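Local atomic coordinates of putative uncharacterized protein (Xanthomonas campestris pv. campestris, PDB entry 3RQA), a protein that is of uncharacterised function but belongs to the atypical PilZ-domain family of cyclic di-GMP receptors and assembles as a tetramer through a helical bundle. Residues C[26-31]-C[99-104]; C[47-52]-C[169-174]; C[112-117]-C[152-157]; C[139-144]-C[159-164]. All coordinates share one frame; numbering follows the deposited sequence.

Interaction 1: C[26-31]-C[99-104]; sequences ELRLPA and LALGTV
Leu27 and Val104 are joined by two backbone hydrogen bonds. Val104 N to Leu27 O is the shorter at 2.7 Å; Leu27 N donates a hydrogen bond to Val104 O. Two residues along, Leu29 and Gly102 form a second, looser hydrogen-bonded pair. Leu29 N reaches Gly102 O at 3.1 Å, while Gly102 N comes to Leu29 O at 3.3 Å. Ala31 N then bonds to Ala100 O, and a water donates to both Ala31 O and Ala100 O. The side chains of Leu27, Leu29 and Val104 share one face of this antiparallel pairing. Leu29 CD2 presses on Val104 CG2 at 3.4 Å, a tight contact. Ala31 CB touches the other methyl, Val104 CG1. The opposite face carries Arg28, Pro30, Leu101 and Thr103. Arg28 bends about its CG-CD bond (chi3 -66°), which turns its guanidinium back over the second strand, one face toward Thr103 N. Leu101 CD2 lies 3.6 Å from Arg28 CG and also touches Pro30 CD. In the barrel, Val104 packs on Ile111 and Leu113 of strand 110-115. Leu27 faces Leu179 and Gln183 of helix 165-185, and Ala31 reaches Leu129 of strand 124-129.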
loop_
_atom_site.group_PDB
_atom_site.type_symbol
_atom_site.label_atom_id
_atom_site.label_comp_id
_atom_site.label_asym_id
_atom_site.label_seq_id
_atom_site.Cartn_x
_atom_site.Cartn_y
_atom_site.Cartn_z
ATOM N N GLU C 26 7.108 8.973 31.604
ATOM C CA GLU C 26 8.511 9.133 31.241
ATOM C C GLU C 26 8.877 7.891 30.446
ATOM O O GLU C 26 8.961 6.807 31.008
ATOM C CB GLU C 26 9.370 9.207 32.504
ATOM C CG GLU C 26 10.880 9.265 32.276
ATOM C CD GLU C 26 11.372 10.651 31.889
ATOM O OE1 GLU C 26 12.606 10.855 31.888
ATOM O OE2 GLU C 26 10.532 11.534 31.588
ATOM N N LEU C 27 9.079 8.032 29.142
ATOM C CA LEU C 27 9.430 6.881 28.325
ATOM C C LEU C 27 10.377 7.224 27.171
ATOM O O LEU C 27 10.626 8.396 26.871
ATOM C CB LEU C 27 8.166 6.233 27.760
ATOM C CG LEU C 27 7.361 7.047 26.741
ATOM C CD1 LEU C 27 6.443 6.127 25.931
ATOM C CD2 LEU C 27 6.561 8.112 27.471
ATOM N N ARG C 28 10.896 6.185 26.526
ATOM C CA ARG C 28 11.802 6.348 25.402
ATOM C C ARG C 28 11.101 5.923 24.122
ATOM O O ARG C 28 10.531 4.836 24.045
ATOM C CB ARG C 28 13.071 5.510 25.609
ATOM C CG ARG C 28 13.972 5.406 24.377
ATOM C CD ARG C 28 15.302 4.723 24.700
ATOM N NE ARG C 28 16.119 5.526 25.607
ATOM C CZ ARG C 28 16.818 6.596 25.238
ATOM N NH1 ARG C 28 16.809 6.992 23.974
ATOM N NH2 ARG C 28 17.512 7.284 26.137
ATOM N N LEU C 29 11.138 6.789 23.118
ATOM C CA LEU C 29 10.515 6.473 21.839
ATOM C C LEU C 29 10.971 7.497 20.809
ATOM O O LEU C 29 11.485 8.557 21.169
ATOM C CB LEU C 29 8.984 6.505 21.958
ATOM C CG LEU C 29 8.256 7.852 21.874
ATOM C CD1 LEU C 29 6.764 7.608 21.743
ATOM C CD2 LEU C 29 8.553 8.694 23.084
ATOM N N PRO C 30 10.812 7.187 19.515
ATOM C CA PRO C 30 11.253 8.185 18.540
ATOM C C PRO C 30 10.463 9.483 18.665
ATOM O O PRO C 30 9.242 9.498 18.502
ATOM C CB PRO C 30 11.082 7.474 17.189
ATOM C CG PRO C 30 10.235 6.263 17.488
ATOM C CD PRO C 30 10.607 5.878 18.879
ATOM N N ALA C 31 11.179 10.565 18.974
ATOM C CA ALA C 31 10.564 11.876 19.167
ATOM C C ALA C 31 11.368 13.009 18.561
ATOM O O ALA C 31 12.594 12.930 18.453
ATOM C CB ALA C 31 10.376 12.137 20.645
ATOM N N LEU C 99 12.815 9.213 13.283
ATOM C CA LEU C 99 13.117 10.187 14.319
ATOM C C LEU C 99 14.157 9.527 15.213
ATOM O O LEU C 99 14.284 8.308 15.223
ATOM C CB LEU C 99 11.863 10.497 15.134
ATOM C CG LEU C 99 10.693 11.131 14.381
ATOM C CD1 LEU C 99 9.405 10.904 15.159
ATOM C CD2 LEU C 99 10.961 12.618 14.170
ATOM N N ALA C 100 14.901 10.326 15.960
ATOM C CA ALA C 100 15.898 9.766 16.856
ATOM C C ALA C 100 15.233 9.322 18.151
ATOM O O ALA C 100 14.296 9.952 18.621
ATOM C CB ALA C 100 16.972 10.801 17.157
ATOM N N LEU C 101 15.730 8.230 18.717
ATOM C CA LEU C 101 15.214 7.705 19.975
ATOM C C LEU C 101 15.579 8.637 21.125
ATOM O O LEU C 101 16.715 9.106 21.223
ATOM C CB LEU C 101 15.810 6.332 20.247
ATOM C CG LEU C 101 14.969 5.118 19.888
ATOM C CD1 LEU C 101 15.799 3.858 20.102
ATOM C CD2 LEU C 101 13.716 5.101 20.759
ATOM N N GLY C 102 14.623 8.902 22.003
ATOM C CA GLY C 102 14.910 9.774 23.122
ATOM C C GLY C 102 13.986 9.587 24.311
ATOM O O GLY C 102 12.857 9.117 24.180
ATOM N N THR C 103 14.487 9.945 25.486
ATOM C CA THR C 103 13.701 9.848 26.697
ATOM C C THR C 103 12.870 11.115 26.728
ATOM O O THR C 103 13.391 12.211 26.519
ATOM C CB THR C 103 14.595 9.775 27.943
ATOM O OG1 THR C 103 15.443 8.622 27.846
ATOM C CG2 THR C 103 13.742 9.672 29.200
ATOM N N VAL C 104 11.573 10.957 26.952
ATOM C CA VAL C 104 10.661 12.089 26.979
ATOM C C VAL C 104 9.680 11.965 28.146
ATOM O O VAL C 104 9.518 10.887 28.716
ATOM C CB VAL C 104 9.857 12.171 25.648
ATOM C CG1 VAL C 104 10.804 12.070 24.465
ATOM C CG2 VAL C 104 8.819 11.046 25.581
HETATM O O HOH W 1 14.726 12.341 20.026
#

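Interaction 2: C[47-52]-C[169-174]; sequences TLLRSL and QDALER
Arg50 runs straight from CG to NE, with CG anti to the carbonyl carbon (chi1 -69°). This extended chain spans the gap between the helices and sets the guanidinium edge beside Asp170 OD2. Asp170 has CG anti to its own backbone N (chi1 -174°), which turns the carboxylate to meet it. Arg50 NH1 donates to Asp170 OD2 at 2.9 Å. The bond is nearly straight and lies in the guanidinium plane. It meets OD2 on the anti side. Arg50 NH2 adds a weak bond to the same oxygen. From its own helix, Arg174 NE reaches the syn side of Asp170 OD2 at 2.7 Å. The methyl group of Ala171 sits over the centre of the Arg50 guanidinium, 3.9 Å above the plane. Beside it, Leu49 CB touches Ala171 CB at 4.0 Å, and Leu49 CD2 rests on Leu172 CA at 3.8 Å. The axes of segments 47-52 and 169-174 approach to 9.0 Å, at 42°. Leu48 and Ser51, which do not face helix 165-185, pack on Leu83 of a second subunit. Arg50 NE has its own salt bridge to Glu46, so two acids share this arginine. Arg50 and Arg174 both turn to Asp170 OD2, one on the anti side and one on the syn side. The two cations would probably favour the ionised carboxylate.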
loop_
_atom_site.group_PDB
_atom_site.type_symbol
_atom_site.label_atom_id
_atom_site.label_comp_id
_atom_site.label_asym_id
_atom_site.label_seq_id
_atom_site.Cartn_x
_atom_site.Cartn_y
_atom_site.Cartn_z
ATOM N N THR C 47 -7.499 9.323 14.612
ATOM C CA THR C 47 -7.692 8.051 13.924
ATOM C C THR C 47 -6.487 7.149 14.114
ATOM O O THR C 47 -6.634 5.962 14.348
ATOM C CB THR C 47 -7.963 8.258 12.418
ATOM O OG1 THR C 47 -9.198 8.971 12.259
ATOM C CG2 THR C 47 -8.068 6.908 11.699
ATOM N N LEU C 48 -5.297 7.721 14.019
ATOM C CA LEU C 48 -4.082 6.962 14.212
ATOM C C LEU C 48 -4.055 6.310 15.605
ATOM O O LEU C 48 -3.799 5.114 15.738
ATOM C CB LEU C 48 -2.855 7.881 14.059
ATOM C CG LEU C 48 -1.542 7.320 14.627
ATOM C CD1 LEU C 48 -1.240 5.973 13.985
ATOM C CD2 LEU C 48 -0.395 8.315 14.397
ATOM N N LEU C 49 -4.305 7.115 16.635
ATOM C CA LEU C 49 -4.285 6.644 18.018
ATOM C C LEU C 49 -5.347 5.584 18.318
ATOM O O LEU C 49 -5.048 4.534 18.896
ATOM C CB LEU C 49 -4.437 7.845 18.972
ATOM C CG LEU C 49 -3.165 8.478 19.560
ATOM C CD1 LEU C 49 -2.076 8.538 18.534
ATOM C CD2 LEU C 49 -3.487 9.869 20.087
ATOM N N ARG C 50 -6.585 5.852 17.921
ATOM C CA ARG C 50 -7.663 4.911 18.177
ATOM C C ARG C 50 -7.474 3.602 17.417
ATOM O O ARG C 50 -7.576 2.528 17.997
ATOM C CB ARG C 50 -9.011 5.526 17.809
ATOM C CG ARG C 50 -9.452 6.662 18.727
ATOM C CD ARG C 50 -10.900 7.064 18.441
ATOM N NE ARG C 50 -11.305 8.220 19.235
ATOM C CZ ARG C 50 -11.402 8.239 20.565
ATOM N NH1 ARG C 50 -11.771 9.352 21.183
ATOM N NH2 ARG C 50 -11.147 7.152 21.276
ATOM N N SER C 51 -7.193 3.696 16.122
ATOM C CA SER C 51 -7.001 2.503 15.306
ATOM C C SER C 51 -5.866 1.679 15.874
ATOM O O SER C 51 -5.948 0.454 15.961
ATOM C CB SER C 51 -6.689 2.899 13.863
ATOM O OG SER C 51 -7.725 3.709 13.333
ATOM N N LEU C 52 -4.812 2.374 16.281
ATOM C CA LEU C 52 -3.631 1.742 16.855
ATOM C C LEU C 52 -4.026 0.950 18.110
ATOM O O LEU C 52 -3.547 -0.162 18.336
ATOM C CB LEU C 52 -2.604 2.829 17.199
ATOM C CG LEU C 52 -1.113 2.504 17.276
ATOM C CD1 LEU C 52 -0.654 1.823 15.979
ATOM C CD2 LEU C 52 -0.334 3.798 17.520
ATOM N N GLN C 169 -8.144 14.676 22.080
ATOM C CA GLN C 169 -7.757 14.688 23.486
ATOM C C GLN C 169 -8.122 13.350 24.124
ATOM O O GLN C 169 -7.304 12.725 24.808
ATOM C CB GLN C 169 -8.446 15.810 24.269
ATOM C CG GLN C 169 -7.897 15.886 25.685
ATOM C CD GLN C 169 -8.289 17.142 26.425
ATOM O OE1 GLN C 169 -8.172 18.256 25.901
ATOM N NE2 GLN C 169 -8.738 16.973 27.667
ATOM N N ASP C 170 -9.348 12.905 23.883
ATOM C CA ASP C 170 -9.800 11.642 24.449
ATOM C C ASP C 170 -8.919 10.468 24.031
ATOM O O ASP C 170 -8.529 9.652 24.863
ATOM C CB ASP C 170 -11.236 11.346 24.036
ATOM C CG ASP C 170 -11.783 10.112 24.726
ATOM O OD1 ASP C 170 -12.133 10.223 25.923
ATOM O OD2 ASP C 170 -11.835 9.033 24.088
ATOM N N ALA C 171 -8.625 10.381 22.736
ATOM C CA ALA C 171 -7.779 9.310 22.210
ATOM C C ALA C 171 -6.389 9.368 22.845
ATOM O O ALA C 171 -5.787 8.337 23.122
ATOM C CB ALA C 171 -7.652 9.442 20.688
ATOM N N LEU C 172 -5.876 10.578 23.058
ATOM C CA LEU C 172 -4.543 10.721 23.652
ATOM C C LEU C 172 -4.548 10.305 25.124
ATOM O O LEU C 172 -3.615 9.636 25.594
ATOM C CB LEU C 172 -4.033 12.167 23.526
ATOM C CG LEU C 172 -2.669 12.503 24.151
ATOM C CD1 LEU C 172 -1.594 11.538 23.658
ATOM C CD2 LEU C 172 -2.304 13.949 23.809
ATOM N N GLU C 173 -5.593 10.708 25.850
ATOM C CA GLU C 173 -5.688 10.346 27.264
ATOM C C GLU C 173 -5.727 8.823 27.387
ATOM O O GLU C 173 -5.006 8.246 28.200
ATOM C CB GLU C 173 -6.933 10.977 27.906
ATOM C CG GLU C 173 -6.669 12.358 28.497
ATOM C CD GLU C 173 -7.940 13.105 28.841
ATOM O OE1 GLU C 173 -8.953 12.456 29.190
ATOM O OE2 GLU C 173 -7.926 14.350 28.770
ATOM N N ARG C 174 -6.562 8.181 26.569
ATOM C CA ARG C 174 -6.659 6.724 26.602
ATOM C C ARG C 174 -5.291 6.142 26.277
ATOM O O ARG C 174 -4.817 5.228 26.956
ATOM C CB ARG C 174 -7.673 6.211 25.581
ATOM C CG ARG C 174 -9.125 6.500 25.921
ATOM C CD ARG C 174 -10.003 6.186 24.719
ATOM N NE ARG C 174 -11.407 6.490 24.970
ATOM C CZ ARG C 174 -12.253 5.681 25.598
ATOM N NH1 ARG C 174 -11.847 4.499 26.041
ATOM N NH2 ARG C 174 -13.504 6.067 25.796
#

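Interaction 3: C[112-117]-C[152-157]; sequences RLASPH and GQQHWL
Ala114 sets its methyl group over the six-membered ring of Trp156. CB lies 3.9 Å from the ring centroid and close to the normal, a CH-pi contact. The ring reaches this place because Trp156 CG is anti to the carbonyl carbon (chi1 -68°) and the ring stands across the chain, so that CZ3 comes 3.3 Å from Ala114 N. Trp156 NE1 is held by Asp151. On the other face of the sheet, Leu157 CD2 presses on Ser115 CB at 3.3 Å, another tight contact. The backbones of Leu113 and Leu157 are well paired. Leu157 N bonds to Leu113 O at 3.0 Å, and Leu113 N returns a bond to Leu157 O. Beyond this the contact loosens toward solvent. On this looser side Ser115 N bonds to His155 O at 2.9 Å. A water accepts from His155 N at 2.8 Å and donates to Ser115 O. The His155 ring keeps 3.7 Å between its ND1 and Pro116 O. Pro116 and His117 are exposed and add little. In the barrel, strand 110-115 lies between strands 101-107 and 155-161. Leu113 packs on Ala31, and Leu157 on Phe33, both of strand 24-34. Arg112 is salt-bridged to Asp15 of helix 12-19.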
loop_
_atom_site.group_PDB
_atom_site.type_symbol
_atom_site.label_atom_id
_atom_site.label_comp_id
_atom_site.label_asym_id
_atom_site.label_seq_id
_atom_site.Cartn_x
_atom_site.Cartn_y
_atom_site.Cartn_z
ATOM N N ARG C 112 8.172 16.950 27.192
ATOM C CA ARG C 112 9.510 17.433 27.479
ATOM C C ARG C 112 10.412 16.447 26.760
ATOM O O ARG C 112 10.415 15.255 27.087
ATOM C CB ARG C 112 9.794 17.376 28.975
ATOM C CG ARG C 112 11.209 17.762 29.379
ATOM C CD ARG C 112 11.358 17.721 30.905
ATOM N NE ARG C 112 11.599 16.371 31.413
ATOM C CZ ARG C 112 11.165 15.916 32.588
ATOM N NH1 ARG C 112 10.452 16.694 33.396
ATOM N NH2 ARG C 112 11.462 14.681 32.966
ATOM N N LEU C 113 11.150 16.941 25.766
ATOM C CA LEU C 113 12.051 16.100 24.990
ATOM C C LEU C 113 13.330 16.847 24.626
ATOM O O LEU C 113 13.380 18.085 24.676
ATOM C CB LEU C 113 11.338 15.605 23.726
ATOM C CG LEU C 113 10.757 16.662 22.782
ATOM C CD1 LEU C 113 11.859 17.297 21.952
ATOM C CD2 LEU C 113 9.728 16.010 21.872
ATOM N N ALA C 114 14.363 16.093 24.265
ATOM C CA ALA C 114 15.643 16.677 23.881
ATOM C C ALA C 114 15.621 17.058 22.400
ATOM O O ALA C 114 15.002 16.378 21.585
ATOM C CB ALA C 114 16.766 15.691 24.158
ATOM N N SER C 115 16.300 18.146 22.055
ATOM C CA SER C 115 16.334 18.621 20.675
ATOM C C SER C 115 17.742 19.054 20.257
ATOM O O SER C 115 18.454 19.717 21.017
ATOM C CB SER C 115 15.374 19.799 20.510
ATOM O OG SER C 115 15.119 20.080 19.146
ATOM N N PRO C 116 18.148 18.695 19.030
ATOM C CA PRO C 116 19.466 19.027 18.476
ATOM C C PRO C 116 19.833 20.496 18.657
ATOM O O PRO C 116 20.982 20.826 18.934
ATOM C CB PRO C 116 19.325 18.648 17.006
ATOM C CG PRO C 116 18.377 17.505 17.052
ATOM C CD PRO C 116 17.337 17.962 18.045
ATOM N N HIS C 117 18.841 21.365 18.502
ATOM C CA HIS C 117 19.030 22.804 18.634
ATOM C C HIS C 117 18.002 23.398 19.595
ATOM O O HIS C 117 16.859 22.951 19.644
ATOM C CB HIS C 117 18.893 23.467 17.259
ATOM C CG HIS C 117 19.817 22.902 16.224
ATOM N ND1 HIS C 117 21.189 22.999 16.317
ATOM C CD2 HIS C 117 19.566 22.200 15.093
ATOM C CE1 HIS C 117 21.745 22.380 15.290
ATOM N NE2 HIS C 117 20.783 21.887 14.532
ATOM N N GLY C 152 23.649 20.543 30.158
ATOM C CA GLY C 152 25.083 20.386 29.994
ATOM C C GLY C 152 25.508 19.609 28.761
ATOM O O GLY C 152 26.607 19.822 28.247
ATOM N N GLN C 153 24.657 18.705 28.286
ATOM C CA GLN C 153 24.990 17.915 27.104
ATOM C C GLN C 153 23.837 17.816 26.109
ATOM O O GLN C 153 24.015 17.302 25.003
ATOM C CB GLN C 153 25.443 16.511 27.514
ATOM C CG GLN C 153 24.386 15.694 28.233
ATOM C CD GLN C 153 24.920 14.364 28.745
ATOM O OE1 GLN C 153 25.876 14.322 29.521
ATOM N NE2 GLN C 153 24.300 13.270 28.314
ATOM N N GLN C 154 22.660 18.301 26.502
ATOM C CA GLN C 154 21.487 18.282 25.627
ATOM C C GLN C 154 20.605 19.508 25.842
ATOM O O GLN C 154 20.495 20.013 26.963
ATOM C CB GLN C 154 20.628 17.042 25.875
ATOM C CG GLN C 154 21.318 15.707 25.719
ATOM C CD GLN C 154 20.314 14.573 25.566
ATOM O OE1 GLN C 154 19.735 14.383 24.496
ATOM N NE2 GLN C 154 20.091 13.828 26.642
ATOM N N HIS C 155 19.980 19.979 24.767
ATOM C CA HIS C 155 19.073 21.124 24.842
ATOM C C HIS C 155 17.682 20.547 25.098
ATOM O O HIS C 155 17.201 19.712 24.329
ATOM C CB HIS C 155 19.044 21.908 23.521
ATOM C CG HIS C 155 20.379 22.415 23.072
ATOM N ND1 HIS C 155 21.336 21.601 22.505
ATOM C CD2 HIS C 155 20.903 23.663 23.074
ATOM C CE1 HIS C 155 22.390 22.325 22.173
ATOM N NE2 HIS C 155 22.153 23.581 22.508
ATOM N N TRP C 156 17.036 20.970 26.176
ATOM C CA TRP C 156 15.705 20.456 26.477
ATOM C C TRP C 156 14.619 21.466 26.182
ATOM O O TRP C 156 14.772 22.663 26.428
ATOM C CB TRP C 156 15.599 19.995 27.936
ATOM C CG TRP C 156 16.433 18.780 28.221
ATOM C CD1 TRP C 156 17.716 18.751 28.691
ATOM C CD2 TRP C 156 16.049 17.417 28.023
ATOM N NE1 TRP C 156 18.156 17.451 28.801
ATOM C CE2 TRP C 156 17.152 16.612 28.396
ATOM C CE3 TRP C 156 14.879 16.796 27.566
ATOM C CZ2 TRP C 156 17.119 15.212 28.326
ATOM C CZ3 TRP C 156 14.844 15.409 27.498
ATOM C CH2 TRP C 156 15.961 14.631 27.878
ATOM N N LEU C 157 13.520 20.955 25.645
ATOM C CA LEU C 157 12.369 21.754 25.280
ATOM C C LEU C 157 11.131 21.261 26.000
ATOM O O LEU C 157 10.944 20.059 26.179
ATOM C CB LEU C 157 12.126 21.661 23.768
ATOM C CG LEU C 157 12.779 22.652 22.799
ATOM C CD1 LEU C 157 14.044 23.264 23.381
ATOM C CD2 LEU C 157 13.055 21.929 21.498
HETATM O O HOH W 2 20.195 18.289 22.515
#

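Interaction 4: C[139-144]-C[159-164]; sequences LQLPAD and LRFAPL
Leu141 and Phe161 make the main apolar contact. Leu141 CD1 lies over one face of the Phe161 ring, 3.8 Å from its centroid, in a CH-pi contact. The methyl is displaced toward the rim and comes within 3.7 Å of Phe161 CE1. Two torsions of Leu141 place it there: chi1 (-59°) sets CG anti to the carbonyl carbon, and chi2 (-178°) extends CD1 over the ring. The other methyl of Leu141, CD2, meets Leu164 CD2, the two side chains crossing at about a right angle. Ala143 CB touches Leu159 CB and Phe161 CD1. It also lies 3.3 Å from Arg160 O.

Backbone hydrogen bonds fix the register. Asp144 N donates to Arg160 O at 3.0 Å, and Arg160 N donates back to Asp144 O at 2.9 Å. Ala162 N bonds to Pro142 O, almost straight at the hydrogen. The non-hydrogen-bonded pair of Ala143 and Phe161 lies between the Asp144-Arg160 pair and this bond. A water donates to Pro142 O at 2.8 Å and to Ala162 O, so Pro142 O has two donors.

The charged groups are less closely matched. Asp144 OD1 and Arg160 NH1, 4.6 Å apart, are too distant for a salt bridge. Arg160 NE is instead paired with Glu17 of helix 12-19.

Ala143, Leu159 and Phe161 all pack on Val127 of strand 124-129. The arrangement is the open end of the antiparallel beta hairpin of strands 139-150 and 155-161. This hairpin forms part of the six-stranded barrel of the PilZ domain.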
loop_
_atom_site.group_PDB
_atom_site.type_symbol
_atom_site.label_atom_id
_atom_site.label_comp_id
_atom_site.label_asym_id
_atom_site.label_seq_id
_atom_site.Cartn_x
_atom_site.Cartn_y
_atom_site.Cartn_z
ATOM N N LEU C 139 2.821 10.568 14.759
ATOM C CA LEU C 139 1.771 11.382 15.328
ATOM C C LEU C 139 2.389 12.789 15.313
ATOM O O LEU C 139 3.480 12.995 15.859
ATOM C CB LEU C 139 1.482 10.946 16.767
ATOM C CG LEU C 139 0.411 11.729 17.539
ATOM C CD1 LEU C 139 -0.987 11.421 16.971
ATOM C CD2 LEU C 139 0.482 11.369 19.022
ATOM N N GLN C 140 1.734 13.742 14.656
ATOM C CA GLN C 140 2.264 15.099 14.640
ATOM C C GLN C 140 1.296 15.962 15.408
ATOM O O GLN C 140 0.094 15.911 15.168
ATOM C CB GLN C 140 2.412 15.633 13.214
ATOM C CG GLN C 140 3.397 14.857 12.361
ATOM C CD GLN C 140 3.992 15.704 11.248
ATOM O OE1 GLN C 140 4.772 15.215 10.433
ATOM N NE2 GLN C 140 3.635 16.980 11.217
ATOM N N LEU C 141 1.820 16.743 16.341
ATOM C CA LEU C 141 0.994 17.610 17.163
ATOM C C LEU C 141 1.520 19.050 17.234
ATOM O O LEU C 141 2.599 19.300 17.778
ATOM C CB LEU C 141 0.905 17.045 18.585
ATOM C CG LEU C 141 0.330 15.628 18.744
ATOM C CD1 LEU C 141 0.278 15.255 20.228
ATOM C CD2 LEU C 141 -1.054 15.564 18.129
ATOM N N PRO C 142 0.779 20.008 16.656
ATOM C CA PRO C 142 1.191 21.415 16.686
ATOM C C PRO C 142 1.424 21.802 18.148
ATOM O O PRO C 142 0.658 21.401 19.022
ATOM C CB PRO C 142 -0.007 22.135 16.085
ATOM C CG PRO C 142 -0.476 21.155 15.048
ATOM C CD PRO C 142 -0.387 19.818 15.774
ATOM N N ALA C 143 2.484 22.564 18.412
ATOM C CA ALA C 143 2.801 22.960 19.780
ATOM C C ALA C 143 3.649 24.229 19.860
ATOM O O ALA C 143 4.245 24.656 18.873
ATOM C CB ALA C 143 3.525 21.824 20.484
ATOM N N ASP C 144 3.692 24.825 21.046
ATOM C CA ASP C 144 4.484 26.022 21.280
ATOM C C ASP C 144 5.537 25.711 22.347
ATOM O O ASP C 144 5.322 24.889 23.244
ATOM C CB ASP C 144 3.599 27.187 21.733
ATOM C CG ASP C 144 2.694 27.707 20.615
ATOM O OD1 ASP C 144 2.084 28.788 20.773
ATOM O OD2 ASP C 144 2.586 27.031 19.570
ATOM N N LEU C 159 7.285 21.543 25.442
ATOM C CA LEU C 159 6.303 21.930 24.449
ATOM C C LEU C 159 4.871 21.714 24.958
ATOM O O LEU C 159 4.557 20.675 25.536
ATOM C CB LEU C 159 6.500 21.123 23.162
ATOM C CG LEU C 159 7.802 21.141 22.346
ATOM C CD1 LEU C 159 8.167 22.560 21.982
ATOM C CD2 LEU C 159 8.914 20.482 23.115
ATOM N N ARG C 160 4.011 22.702 24.727
ATOM C CA ARG C 160 2.611 22.609 25.124
ATOM C C ARG C 160 1.806 22.453 23.839
ATOM O O ARG C 160 1.889 23.311 22.954
ATOM C CB ARG C 160 2.162 23.877 25.851
ATOM C CG ARG C 160 0.725 23.794 26.342
ATOM C CD ARG C 160 -0.055 25.032 25.979
ATOM N NE ARG C 160 0.334 26.193 26.774
ATOM C CZ ARG C 160 0.642 27.381 26.258
ATOM N NH1 ARG C 160 0.616 27.560 24.944
ATOM N NH2 ARG C 160 0.958 28.392 27.058
ATOM N N PHE C 161 1.039 21.366 23.731
ATOM C CA PHE C 161 0.248 21.124 22.526
ATOM C C PHE C 161 -0.830 22.188 22.362
ATOM O O PHE C 161 -1.358 22.702 23.344
ATOM C CB PHE C 161 -0.436 19.734 22.553
ATOM C CG PHE C 161 0.509 18.580 22.825
ATOM C CD1 PHE C 161 1.662 18.402 22.062
ATOM C CD2 PHE C 161 0.238 17.673 23.853
ATOM C CE1 PHE C 161 2.536 17.346 22.319
ATOM C CE2 PHE C 161 1.103 16.611 24.122
ATOM C CZ PHE C 161 2.253 16.448 23.354
ATOM N N ALA C 162 -1.125 22.529 21.111
ATOM C CA ALA C 162 -2.188 23.482 20.822
ATOM C C ALA C 162 -3.450 22.670 21.151
ATOM O O ALA C 162 -3.391 21.442 21.185
ATOM C CB ALA C 162 -2.165 23.865 19.346
ATOM N N PRO C 163 -4.591 23.331 21.414
ATOM C CA PRO C 163 -5.802 22.563 21.736
ATOM C C PRO C 163 -5.993 21.385 20.800
ATOM O O PRO C 163 -5.961 21.546 19.584
ATOM C CB PRO C 163 -6.907 23.603 21.610
ATOM C CG PRO C 163 -6.222 24.837 22.113
ATOM C CD PRO C 163 -4.879 24.777 21.413
ATOM N N LEU C 164 -6.193 20.206 21.384
ATOM C CA LEU C 164 -6.363 18.968 20.632
ATOM C C LEU C 164 -7.783 18.662 20.171
ATOM O O LEU C 164 -7.983 17.768 19.351
ATOM C CB LEU C 164 -5.868 17.781 21.467
ATOM C CG LEU C 164 -4.414 17.863 21.944
ATOM C CD1 LEU C 164 -4.234 17.009 23.174
ATOM C CD2 LEU C 164 -3.475 17.425 20.831
HETATM O O HOH W 3 -1.705 20.008 19.284
#

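Interactions 1, 3 and 4 belong to one closed antiparallel barrel, and interaction 2 is the helix packing beside it. Interactions 1 and 3 have centres 12 Å apart and join through neighbouring strands 101-107 and 110-115; they also meet where Thr103 O is 3.6 Å from Trp156 CZ3. Interactions 3 and 4 share strand 155-161, with centres 17 Å apart. Interaction 2 touches interaction 4: Leu49 CD1 is 3.5 Å from Leu139 CD1, and Leu172 CD2 also packs on Leu164 CD1. Interaction 2 stands about 27 Å from interaction 3, centre to centre, across the chain's centre. Of the four, interaction 2 is the one that touches another subunit.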